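Local coordinates for protein putative acetamidase/formamidase (Yersinia enterocolitica subsp. palearctica serotype O:3, PDB 5UBU) that probably hydrolyses carbon-nitrogen bonds other than peptide bonds in linear amides, such as acetamide or formamide, at residues 19-24 against 49-54; 91-96 against 243-248; 62-67 against 231-236. All coordinates share one frame; numbering follows the deposited sequence.

Contacts 1 and 2 are neighbours, with centres about 8 Å apart. Both involve the sheet in which strands 48-50 and 87-93 run side by side, and they meet directly through backbone bonds. Contact 1 is partly buried and polar, a carboxylate gathering donors from a loop, whereas contact 2 is buried and almost wholly apolar, joining two sheets through aliphatic side chains. Contact 3 lies across the chain's centre from contact 2, about 28 Å between centres. It is buried too, but it brings two loops together around waters, a phenyl ring and a sodium-bound carboxylate, and its segment 231-236 also meets a second subunit.

Contact 1: residues 19-24 against 49-54; sequences AGRKPV and TIEPGD
Arg21 and Val24 converge on one oxygen of Asp54, and this polar cluster ties the loop 19-24 to the turn at 51-54. The salt bridge is made end-on: Arg21 NH1 and NH2 each lie 3.0 Å from Asp54 OD1, which sits almost in the guanidinium plane. The two flat groups are nonetheless turned about 50° apart, with NH1 approaching on the syn side and NH2 from above the carboxylate plane. A bend at chi3 (56°) brings the guanidinium round to this position. The third donor is backbone, Val24 N to Asp54 OD1 at 3.1 Å, nearly straight at 171° and well above the carboxylate plane.

The other oxygen, Asp54 OD2, turns to different partners: Glu51 N of its own segment, at 3.0 Å, and His26 NE2. Asp54 N returns a 3.0 Å bond to Glu51 O, closing the type II turn from both ends. Having both oxygens of the carboxylate engaged should restrict its rotation.

Van der Waals contacts are fewer. Glu51 CB lies over one face of the guanidinium, 3.5 Å from Arg21 NH1, but the acid's OE2 is hydrogen-bonded to Asn94. Pro23 CB packs against the Gly53-Asp54 backbone, 3.8 Å from Asp54 CA.

The loop 19-24 leads from helix 11-15 into strand 25-28, and the turn joins strands 48-50 and 55-59. Pro52 rests on strands 87-93 and 239-248, and the backbones of Gly53 and Asp54 bond to Val245 of the latter.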
loop_
_atom_site.group_PDB
_atom_site.type_symbol
_atom_site.label_atom_id
_atom_site.label_comp_id
_atom_site.label_asym_id
_atom_site.label_seq_id
_atom_site.Cartn_x
_atom_site.Cartn_y
_atom_site.Cartn_z
ATOM N N ALA B 19 34.194 -7.936 24.804
ATOM C CA ALA B 19 34.248 -9.353 25.065
ATOM C C ALA B 19 35.434 -9.639 26.008
ATOM O O ALA B 19 36.569 -9.128 25.858
ATOM C CB ALA B 19 34.384 -10.159 23.791
ATOM N N GLY B 20 35.146 -10.419 27.019
ATOM C CA GLY B 20 36.176 -10.806 28.011
ATOM C C GLY B 20 36.246 -9.952 29.265
ATOM O O GLY B 20 36.849 -10.377 30.255
ATOM N N ARG B 21 35.629 -8.765 29.251
ATOM C CA ARG B 21 35.652 -7.880 30.421
ATOM C C ARG B 21 34.773 -8.350 31.572
ATOM O O ARG B 21 33.752 -9.007 31.351
ATOM C CB ARG B 21 35.149 -6.476 30.053
ATOM C CG ARG B 21 36.042 -5.681 29.139
ATOM C CD ARG B 21 35.487 -4.286 28.847
ATOM N NE ARG B 21 35.221 -3.489 30.049
ATOM C CZ ARG B 21 34.033 -3.328 30.641
ATOM N NH1 ARG B 21 33.945 -2.564 31.728
ATOM N NH2 ARG B 21 32.926 -3.899 30.165
ATOM N N LYS B 22 35.202 -8.020 32.795
ATOM C CA LYS B 22 34.408 -8.284 33.974
ATOM C C LYS B 22 33.474 -7.078 33.888
ATOM O O LYS B 22 33.907 -5.940 34.106
ATOM C CB LYS B 22 35.228 -8.243 35.265
ATOM C CG LYS B 22 34.402 -8.537 36.517
ATOM C CD LYS B 22 35.154 -8.163 37.781
ATOM C CE LYS B 22 34.251 -8.243 39.005
ATOM N NZ LYS B 22 34.998 -7.795 40.212
ATOM N N PRO B 23 32.200 -7.311 33.563
ATOM C CA PRO B 23 31.325 -6.173 33.393
ATOM C C PRO B 23 30.877 -5.489 34.673
ATOM O O PRO B 23 30.782 -6.119 35.723
ATOM C CB PRO B 23 30.115 -6.793 32.699
ATOM C CG PRO B 23 30.030 -8.158 33.275
ATOM C CD PRO B 23 31.447 -8.581 33.577
ATOM N N VAL B 24 30.633 -4.186 34.559
ATOM C CA VAL B 24 30.107 -3.379 35.643
ATOM C C VAL B 24 28.590 -3.444 35.417
ATOM O O VAL B 24 28.121 -3.263 34.292
ATOM C CB VAL B 24 30.602 -1.916 35.576
ATOM C CG1 VAL B 24 29.935 -1.068 36.657
ATOM C CG2 VAL B 24 32.111 -1.854 35.707
ATOM N N THR B 49 26.222 6.326 31.534
ATOM C CA THR B 49 27.325 6.098 30.606
ATOM C C THR B 49 27.964 4.776 31.006
ATOM O O THR B 49 28.289 4.574 32.183
ATOM C CB THR B 49 28.364 7.231 30.644
ATOM O OG1 THR B 49 27.721 8.482 30.358
ATOM C CG2 THR B 49 29.476 6.980 29.622
ATOM N N ILE B 50 28.127 3.877 30.037
ATOM C CA ILE B 50 28.698 2.557 30.299
ATOM C C ILE B 50 29.843 2.196 29.355
ATOM O O ILE B 50 30.046 2.834 28.319
ATOM C CB ILE B 50 27.613 1.452 30.162
ATOM C CG1 ILE B 50 27.121 1.336 28.718
ATOM C CG2 ILE B 50 26.434 1.726 31.093
ATOM C CD1 ILE B 50 26.110 0.228 28.521
ATOM N N GLU B 51 30.583 1.158 29.732
ATOM C CA GLU B 51 31.671 0.626 28.917
ATOM C C GLU B 51 31.097 -0.530 28.085
ATOM O O GLU B 51 30.171 -1.218 28.536
ATOM C CB GLU B 51 32.804 0.110 29.805
ATOM C CG GLU B 51 33.550 1.193 30.575
ATOM C CD GLU B 51 34.397 2.074 29.684
ATOM O OE1 GLU B 51 34.686 1.693 28.528
ATOM O OE2 GLU B 51 34.817 3.156 30.140
ATOM N N PRO B 52 31.615 -0.731 26.855
ATOM C CA PRO B 52 31.117 -1.862 26.083
ATOM C C PRO B 52 31.374 -3.154 26.858
ATOM O O PRO B 52 32.478 -3.358 27.366
ATOM C CB PRO B 52 31.956 -1.815 24.799
ATOM C CG PRO B 52 32.380 -0.406 24.667
ATOM C CD PRO B 52 32.564 0.084 26.076
ATOM N N GLY B 53 30.348 -3.985 26.976
ATOM C CA GLY B 53 30.457 -5.246 27.713
ATOM C C GLY B 53 29.724 -5.197 29.043
ATOM O O GLY B 53 29.454 -6.227 29.620
ATOM N N ASP B 54 29.434 -3.990 29.532
ATOM C CA ASP B 54 28.708 -3.810 30.797
ATOM C C ASP B 54 27.262 -4.293 30.719
ATOM O O ASP B 54 26.684 -4.404 29.643
ATOM C CB ASP B 54 28.678 -2.330 31.230
ATOM C CG ASP B 54 29.994 -1.832 31.789
ATOM O OD1 ASP B 54 30.948 -2.623 31.950
ATOM O OD2 ASP B 54 30.060 -0.620 32.095
#

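Contact 2: residues 91-96 against 243-248; sequences IMINGA and IKVDLI
Leu247 lays one methyl over a face of the peptide plane joining Gly95 to Ala96: its CD2 sits almost directly above the amide, 3.6 Å from Ala96 N and 3.8 Å from Gly95 C. The Asp246 carboxylate works within its own strand. Its OD1 accepts from Leu247 N at 2.7 Å through the anti lone pair, away from the second oxygen, and Gly18 N is a further donor to OD1. The CB of Asp246 points away from segment 91-96, while those of Val245 and Leu247 point toward it, so alternate residues of the strand serve different surroundings.

Leu247 has CG anti to its backbone N (chi1 -178°), which extends both methyls across to the turn. While CD2 lies on the peptide, CD1 packs against Ala96 CB at 3.8 Å, so both methyls rest on the end of the type II turn from Ile93 to Ala96. That turn is closed by the bond from Ala96 N to Ile93 O, 3.2 Å long.

Further along, Ile93 and Val245 meet branch to branch, CG1 of the isoleucine lying 3.7 Å from CG1 of the valine. Ile93 CG2 makes a looser approach to Leu247 CB at 4.3 Å. Ile102 of strand 101-111 touches Ile93, Ala96, Val245 and Leu247 alike, adding to this aliphatic layer.

No hydrogen bond crosses between the segments. Strands 87-93 and 239-248 belong to separate mixed sheets, and aliphatic side chains from the two sheets meet here, as in the face-to-face packing of a beta-sandwich.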
loop_
_atom_site.group_PDB
_atom_site.type_symbol
_atom_site.label_atom_id
_atom_site.label_comp_id
_atom_site.label_asym_id
_atom_site.label_seq_id
_atom_site.Cartn_x
_atom_site.Cartn_y
_atom_site.Cartn_z
ATOM N N ILE B 91 21.277 5.858 27.085
ATOM C CA ILE B 91 22.444 5.234 27.689
ATOM C C ILE B 91 23.600 5.495 26.728
ATOM O O ILE B 91 23.448 5.304 25.526
ATOM C CB ILE B 91 22.235 3.721 27.871
ATOM C CG1 ILE B 91 21.026 3.473 28.780
ATOM C CG2 ILE B 91 23.489 3.065 28.446
ATOM C CD1 ILE B 91 20.694 2.017 29.026
HETATM N N MSE B 92 24.745 5.927 27.248
HETATM C CA MSE B 92 25.916 6.214 26.403
HETATM C C MSE B 92 26.923 5.104 26.472
HETATM O O MSE B 92 27.236 4.618 27.556
HETATM C CB MSE B 92 26.604 7.498 26.859
HETATM C CG MSE B 92 25.624 8.652 27.075
HETATM SE SE MSE B 92 24.841 9.250 25.365
HETATM C CE MSE B 92 26.314 10.386 24.688
ATOM N N ILE B 93 27.420 4.676 25.314
ATOM C CA ILE B 93 28.424 3.621 25.256
ATOM C C ILE B 93 29.745 4.302 24.902
ATOM O O ILE B 93 29.854 4.962 23.865
ATOM C CB ILE B 93 28.082 2.501 24.243
ATOM C CG1 ILE B 93 26.780 1.770 24.626
ATOM C CG2 ILE B 93 29.207 1.478 24.189
ATOM C CD1 ILE B 93 25.506 2.567 24.470
ATOM N N ASN B 94 30.733 4.140 25.775
ATOM C CA ASN B 94 32.049 4.737 25.605
ATOM C C ASN B 94 32.738 4.238 24.332
ATOM O O ASN B 94 32.977 3.040 24.178
ATOM C CB ASN B 94 32.922 4.417 26.838
ATOM C CG ASN B 94 34.249 5.159 26.828
ATOM O OD1 ASN B 94 34.497 6.005 25.982
ATOM N ND2 ASN B 94 35.101 4.854 27.783
ATOM N N GLY B 95 33.055 5.179 23.438
ATOM C CA GLY B 95 33.724 4.882 22.166
ATOM C C GLY B 95 32.814 4.785 20.950
ATOM O O GLY B 95 33.297 4.819 19.819
ATOM N N ALA B 96 31.503 4.670 21.171
ATOM C CA ALA B 96 30.547 4.552 20.059
ATOM C C ALA B 96 30.504 5.811 19.192
ATOM O O ALA B 96 30.440 6.927 19.704
ATOM C CB ALA B 96 29.157 4.227 20.585
ATOM N N ILE B 243 20.060 -6.361 30.447
ATOM C CA ILE B 243 20.729 -6.428 29.147
ATOM C C ILE B 243 22.245 -6.329 29.264
ATOM O O ILE B 243 22.771 -5.852 30.277
ATOM C CB ILE B 243 20.250 -5.288 28.214
ATOM C CG1 ILE B 243 20.563 -3.908 28.811
ATOM C CG2 ILE B 243 18.759 -5.407 27.954
ATOM C CD1 ILE B 243 20.143 -2.746 27.939
ATOM N N LYS B 244 22.935 -6.807 28.228
ATOM C CA LYS B 244 24.393 -6.726 28.143
ATOM C C LYS B 244 24.588 -5.950 26.837
ATOM O O LYS B 244 24.129 -6.376 25.779
ATOM C CB LYS B 244 25.054 -8.114 28.067
ATOM C CG LYS B 244 26.454 -8.225 28.662
ATOM C CD LYS B 244 27.400 -9.197 27.962
ATOM C CE LYS B 244 28.610 -9.566 28.821
ATOM N NZ LYS B 244 29.746 -10.072 28.004
ATOM N N VAL B 245 25.238 -4.800 26.919
ATOM C CA VAL B 245 25.449 -3.940 25.760
ATOM C C VAL B 245 26.919 -3.947 25.375
ATOM O O VAL B 245 27.777 -3.721 26.230
ATOM C CB VAL B 245 25.011 -2.499 26.088
ATOM C CG1 VAL B 245 25.186 -1.581 24.878
ATOM C CG2 VAL B 245 23.566 -2.490 26.581
ATOM N N ASP B 246 27.215 -4.209 24.102
ATOM C CA ASP B 246 28.598 -4.231 23.646
ATOM C C ASP B 246 28.662 -3.373 22.373
ATOM O O ASP B 246 27.630 -2.875 21.899
ATOM C CB ASP B 246 29.092 -5.669 23.453
ATOM C CG ASP B 246 30.639 -5.806 23.585
ATOM O OD1 ASP B 246 31.387 -4.852 23.261
ATOM O OD2 ASP B 246 31.109 -6.896 24.013
ATOM N N LEU B 247 29.873 -3.170 21.850
ATOM C CA LEU B 247 30.087 -2.317 20.693
ATOM C C LEU B 247 30.928 -2.990 19.623
ATOM O O LEU B 247 31.997 -3.522 19.916
ATOM C CB LEU B 247 30.814 -1.060 21.162
ATOM C CG LEU B 247 31.140 0.042 20.153
ATOM C CD1 LEU B 247 29.863 0.669 19.629
ATOM C CD2 LEU B 247 32.009 1.092 20.809
ATOM N N ILE B 248 30.432 -2.959 18.384
ATOM C CA ILE B 248 31.129 -3.516 17.223
ATOM C C ILE B 248 31.563 -2.312 16.401
ATOM O O ILE B 248 30.746 -1.495 15.994
ATOM C CB ILE B 248 30.241 -4.465 16.390
ATOM C CG1 ILE B 248 29.849 -5.696 17.218
ATOM C CG2 ILE B 248 30.986 -4.905 15.133
ATOM C CD1 ILE B 248 28.725 -6.511 16.617
#

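Contact 3: residues 62-67 against 231-236. With NA (sodium ion), chain G.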
loop_
_atom_site.group_PDB
_atom_site.type_symbol
_atom_site.label_atom_id
_atom_site.label_comp_id
_atom_site.label_asym_id
_atom_site.label_seq_id
_atom_site.Cartn_x
_atom_site.Cartn_y
_atom_site.Cartn_z
ATOM N N ASP B 62 5.358 0.584 31.855
ATOM C CA ASP B 62 4.491 0.062 30.806
ATOM C C ASP B 62 4.237 1.128 29.735
ATOM O O ASP B 62 4.570 2.294 29.918
ATOM C CB ASP B 62 3.183 -0.537 31.381
ATOM C CG ASP B 62 2.189 0.518 31.915
ATOM O OD1 ASP B 62 2.286 1.709 31.555
ATOM O OD2 ASP B 62 1.251 0.138 32.671
ATOM N N ALA B 63 3.638 0.713 28.629
ATOM C CA ALA B 63 3.342 1.614 27.514
ATOM C C ALA B 63 2.469 2.827 27.854
ATOM O O ALA B 63 2.514 3.834 27.140
ATOM C CB ALA B 63 2.692 0.831 26.392
ATOM N N PHE B 64 1.698 2.740 28.932
ATOM C CA PHE B 64 0.799 3.827 29.342
ATOM C C PHE B 64 1.359 4.646 30.509
ATOM O O PHE B 64 0.697 5.555 31.008
ATOM C CB PHE B 64 -0.567 3.231 29.730
ATOM C CG PHE B 64 -1.048 2.164 28.778
ATOM C CD1 PHE B 64 -1.413 2.499 27.473
ATOM C CD2 PHE B 64 -1.120 0.826 29.174
ATOM C CE1 PHE B 64 -1.845 1.519 26.586
ATOM C CE2 PHE B 64 -1.548 -0.143 28.287
ATOM C CZ PHE B 64 -1.908 0.198 26.991
ATOM N N GLU B 65 2.593 4.334 30.900
ATOM C CA GLU B 65 3.292 4.972 32.026
ATOM C C GLU B 65 2.417 4.928 33.291
ATOM O O GLU B 65 2.262 5.918 33.995
ATOM C CB GLU B 65 3.768 6.397 31.668
ATOM C CG GLU B 65 4.862 6.909 32.603
ATOM C CD GLU B 65 5.500 8.225 32.192
ATOM O OE1 GLU B 65 6.651 8.472 32.629
ATOM O OE2 GLU B 65 4.875 8.998 31.436
ATOM N N GLY B 66 1.839 3.751 33.541
ATOM C CA GLY B 66 0.979 3.505 34.694
ATOM C C GLY B 66 -0.347 4.255 34.754
ATOM O O GLY B 66 -1.035 4.213 35.780
ATOM N N ALA B 67 -0.733 4.910 33.657
ATOM C CA ALA B 67 -1.983 5.685 33.631
ATOM C C ALA B 67 -3.241 4.833 33.716
ATOM O O ALA B 67 -4.294 5.333 34.121
ATOM C CB ALA B 67 -2.038 6.553 32.386
ATOM N N CYS B 231 -4.669 -5.821 17.702
ATOM C CA CYS B 231 -5.630 -4.892 18.345
ATOM C C CYS B 231 -5.016 -3.537 18.701
ATOM O O CYS B 231 -5.736 -2.630 19.130
ATOM C CB CYS B 231 -6.285 -5.499 19.580
ATOM S SG CYS B 231 -5.283 -5.488 21.072
ATOM N N GLY B 232 -3.693 -3.409 18.529
ATOM C CA GLY B 232 -2.976 -2.170 18.826
ATOM C C GLY B 232 -2.003 -2.330 19.973
ATOM O O GLY B 232 -0.962 -1.657 20.008
ATOM N N THR B 233 -2.337 -3.216 20.918
ATOM C CA THR B 233 -1.482 -3.464 22.081
ATOM C C THR B 233 -1.323 -4.946 22.387
ATOM O O THR B 233 -2.181 -5.763 22.073
ATOM C CB THR B 233 -2.055 -2.807 23.372
ATOM O OG1 THR B 233 -3.239 -3.493 23.797
ATOM C CG2 THR B 233 -2.372 -1.336 23.162
ATOM N N ALA B 234 -0.209 -5.266 23.025
ATOM C CA ALA B 234 0.095 -6.614 23.459
ATOM C C ALA B 234 -0.267 -6.597 24.942
ATOM O O ALA B 234 -1.146 -5.832 25.342
ATOM C CB ALA B 234 1.571 -6.895 23.261
ATOM N N VAL B 235 0.353 -7.460 25.745
ATOM C CA VAL B 235 0.125 -7.433 27.190
ATOM C C VAL B 235 1.257 -6.541 27.700
ATOM O O VAL B 235 2.369 -6.997 27.920
ATOM C CB VAL B 235 0.119 -8.835 27.844
ATOM C CG1 VAL B 235 0.092 -8.722 29.363
ATOM C CG2 VAL B 235 -1.076 -9.642 27.342
ATOM N N GLU B 236 0.943 -5.256 27.850
ATOM C CA GLU B 236 1.895 -4.241 28.288
ATOM C C GLU B 236 2.166 -4.346 29.787
ATOM O O GLU B 236 1.216 -4.412 30.585
ATOM C CB GLU B 236 1.306 -2.853 28.025
ATOM C CG GLU B 236 0.740 -2.617 26.629
ATOM C CD GLU B 236 1.769 -2.710 25.527
ATOM O OE1 GLU B 236 1.351 -2.900 24.360
ATOM O OE2 GLU B 236 2.982 -2.592 25.813
HETATM NA NA NA G . 3.324 -2.115 23.644
HETATM O O HOH W 1 0.745 -2.462 33.024
HETATM O O HOH W 2 4.668 -1.721 28.038
#
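A sodium site gives this contact its focus: Glu236, which binds the ion together with Asp220 and His222, lies against the turn that starts at Asp62. Its carboxylate is bidentate, OE1 and OE2 each 2.2 Å from the sodium. OE1 also accepts from Ala234 N at 3.1 Å, the donor lying above the carboxylate plane.

Ala63 points its CB toward segment 231-236, and the methyl comes within 3.5 Å of Glu236 OE2. Phe64 meets the aliphatic part of the glutamate, CE2 lying 3.8 Å from Glu236 CG, with ring and carboxylate planes close to perpendicular. Glu236 chi1 (-49°, CG anti to the carbonyl carbon) sets CG beside the ring, and a bend at chi2 (-63°) then turns the carboxylate to the ion. At the edge of the ring, Phe64 CZ faces Thr233 CG2 at 4.2 Å, while Thr233 OG1 is hydrogen-bonded to Ala121 N.

Two waters sit between the loops, one within hydrogen-bonding distance of Asp62 OD2 and Glu236 O, the other near Glu236 OE2 and, weakly, Ala63 N. Asp62 OD1 accepts from Gly66 N at 2.9 Å, steadying the overlapping turns 62-65 and 64-67.

Thr233 O is hydrogen-bonded to Ser304 OG of a second subunit. Metal and the Ala234 amide hold the carboxylate, probably helped by a water, while Phe64 packs the stem, which should limit how the carboxylate can turn at the ion.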